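Local coordinates for protein BG505 sosip-t33-31a (Human immunodeficiency virus 1, PDB 7L85) that probably serves as the trimer-forming scaffold component of a designed two-component nanoparticle that displays HIV-1 envelope trimers, built on a CutA1-type, GlnB-like fold, at residues E3-I8 against L86-G91. Sequence-based numbering, arbitrary orientation.
Sequences EEVVLI and LPIAEG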
loop_
_atom_site.group_PDB
_atom_site.type_symbol
_atom_site.label_atom_id
_atom_site.label_comp_id
_atom_site.label_asym_id
_atom_site.label_seq_id
_atom_site.Cartn_x
_atom_site.Cartn_y
_atom_site.Cartn_z
ATOM N N GLU B 3 -13.940 47.882 24.808
ATOM C CA GLU B 3 -13.900 46.590 24.163
ATOM C C GLU B 3 -12.567 45.932 24.515
ATOM O O GLU B 3 -11.544 46.627 24.609
ATOM C CB GLU B 3 -14.123 46.754 22.678
ATOM C CG GLU B 3 -15.453 47.427 22.354
ATOM C CD GLU B 3 -15.348 48.914 22.330
ATOM O OE1 GLU B 3 -14.316 49.418 22.723
ATOM O OE2 GLU B 3 -16.289 49.564 21.943
ATOM N N GLU B 4 -12.579 44.616 24.748
ATOM C CA GLU B 4 -11.364 43.876 25.102
ATOM C C GLU B 4 -11.203 42.518 24.446
ATOM O O GLU B 4 -12.179 41.866 24.070
ATOM C CB GLU B 4 -11.286 43.659 26.606
ATOM C CG GLU B 4 -11.158 44.915 27.404
ATOM C CD GLU B 4 -10.965 44.680 28.829
ATOM O OE1 GLU B 4 -11.275 43.611 29.273
ATOM O OE2 GLU B 4 -10.474 45.561 29.496
ATOM N N VAL B 5 -9.955 42.076 24.327
ATOM C CA VAL B 5 -9.683 40.730 23.854
ATOM C C VAL B 5 -9.143 39.915 24.999
ATOM O O VAL B 5 -8.116 40.251 25.575
ATOM C CB VAL B 5 -8.666 40.710 22.714
ATOM C CG1 VAL B 5 -8.391 39.277 22.277
ATOM C CG2 VAL B 5 -9.193 41.492 21.577
ATOM N N VAL B 6 -9.826 38.855 25.339
ATOM C CA VAL B 6 -9.413 38.048 26.458
ATOM C C VAL B 6 -8.751 36.780 26.017
ATOM O O VAL B 6 -9.241 36.068 25.154
ATOM C CB VAL B 6 -10.597 37.759 27.369
ATOM C CG1 VAL B 6 -10.198 36.889 28.503
ATOM C CG2 VAL B 6 -11.126 39.019 27.847
ATOM N N LEU B 7 -7.603 36.512 26.578
ATOM C CA LEU B 7 -6.885 35.315 26.257
ATOM C C LEU B 7 -7.126 34.285 27.316
ATOM O O LEU B 7 -6.841 34.524 28.490
ATOM C CB LEU B 7 -5.391 35.566 26.216
ATOM C CG LEU B 7 -4.888 36.649 25.320
ATOM C CD1 LEU B 7 -3.391 36.691 25.430
ATOM C CD2 LEU B 7 -5.309 36.414 23.937
ATOM N N ILE B 8 -7.686 33.158 26.925
ATOM C CA ILE B 8 -7.931 32.081 27.869
ATOM C C ILE B 8 -7.208 30.867 27.370
ATOM O O ILE B 8 -7.370 30.471 26.223
ATOM C CB ILE B 8 -9.407 31.742 28.036
ATOM C CG1 ILE B 8 -10.135 32.947 28.475
ATOM C CG2 ILE B 8 -9.559 30.606 29.066
ATOM C CD1 ILE B 8 -11.606 32.814 28.449
ATOM N N LEU B 86 -6.586 42.000 27.207
ATOM C CA LEU B 86 -5.786 43.008 26.547
ATOM C C LEU B 86 -6.769 44.045 26.016
ATOM O O LEU B 86 -7.789 43.673 25.450
ATOM C CB LEU B 86 -5.033 42.389 25.377
ATOM C CG LEU B 86 -4.146 41.188 25.686
ATOM C CD1 LEU B 86 -3.565 40.693 24.407
ATOM C CD2 LEU B 86 -3.048 41.557 26.650
ATOM N N PRO B 87 -6.528 45.335 26.151
ATOM C CA PRO B 87 -7.420 46.377 25.708
ATOM C C PRO B 87 -7.416 46.564 24.217
ATOM O O PRO B 87 -6.373 46.390 23.601
ATOM C CB PRO B 87 -6.823 47.588 26.386
ATOM C CG PRO B 87 -5.363 47.270 26.485
ATOM C CD PRO B 87 -5.285 45.795 26.707
ATOM N N ILE B 88 -8.520 47.046 23.660
ATOM C CA ILE B 88 -8.547 47.455 22.266
ATOM C C ILE B 88 -8.430 48.952 22.189
ATOM O O ILE B 88 -9.210 49.674 22.798
ATOM C CB ILE B 88 -9.827 46.984 21.572
ATOM C CG1 ILE B 88 -9.855 45.473 21.577
ATOM C CG2 ILE B 88 -9.922 47.556 20.172
ATOM C CD1 ILE B 88 -11.162 44.868 21.160
ATOM N N ALA B 89 -7.417 49.420 21.475
ATOM C CA ALA B 89 -7.160 50.840 21.350
ATOM C C ALA B 89 -8.116 51.484 20.382
ATOM O O ALA B 89 -8.642 52.565 20.633
ATOM C CB ALA B 89 -5.743 51.069 20.864
ATOM N N GLU B 90 -8.332 50.819 19.271
ATOM C CA GLU B 90 -9.224 51.332 18.240
ATOM C C GLU B 90 -9.640 50.249 17.289
ATOM O O GLU B 90 -9.048 49.182 17.292
ATOM C CB GLU B 90 -8.613 52.526 17.519
ATOM C CG GLU B 90 -7.328 52.306 16.793
ATOM C CD GLU B 90 -6.862 53.602 16.141
ATOM O OE1 GLU B 90 -7.641 54.152 15.389
ATOM O OE2 GLU B 90 -5.762 54.062 16.409
ATOM N N GLY B 91 -10.621 50.501 16.442
ATOM C CA GLY B 91 -10.990 49.468 15.487
ATOM C C GLY B 91 -12.099 49.869 14.544
ATOM O O GLY B 91 -12.550 51.013 14.523
#
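Leu86 N donates a hydrogen bond to Val5 O over 2.8 Å. That bond is almost straight, at 177°. The same pair answers with Val5 N to Leu86 O at 2.9 Å. These two bonds make Val5 and Leu86 a hydrogen-bonded antiparallel pair. One residue along, Glu4 and Pro87 form the non-hydrogen-bonded pair, so the missing N-H of the proline costs no bond to strand 3-10. A third bond, from Ile88 N to Glu3 O, is longer at 3.2 Å and less straight; it extends the pairing just past the end of strand 83-87.

Ile88 is the side chain that reaches over strand 3-10. Its CG1 is anti to the carbonyl carbon (chi1 -63°), and beyond it CD1 comes down beside Glu3, 3.8 Å from Glu3 CB. The same Ile88 CD1 lies 3.9 Å from Val5 CG2, the side chains of Val5 and Ile88 crossing at about a right angle. In the CutA1-type, GlnB-like fold, strand 3-10 runs between strands 83-87 and 47-61, with Glu4 and Val6 bonding through their backbones to Thr60 and Val58 on its other edge. On the face carrying Val5, Leu86 turns its CD1 to within 4.1 Å of Leu7 CD1, a second apolar touch. Glu4 and Pro87 point to the opposite face of the sheet from Val5 and Leu86, and Glu4 CB rests 3.7 Å from Leu86 O.

Glu3 sends its bent chain elsewhere, its OE2 making a salt bridge with Arg100 of helix 93-101. Val5 and Ile88 also pack on Leu86 of a second subunit, and Glu90 and Gly91 pair antiparallel with a strand of that chain, carrying the sheet across the interface. Leu86 meets Pro87 of a third subunit.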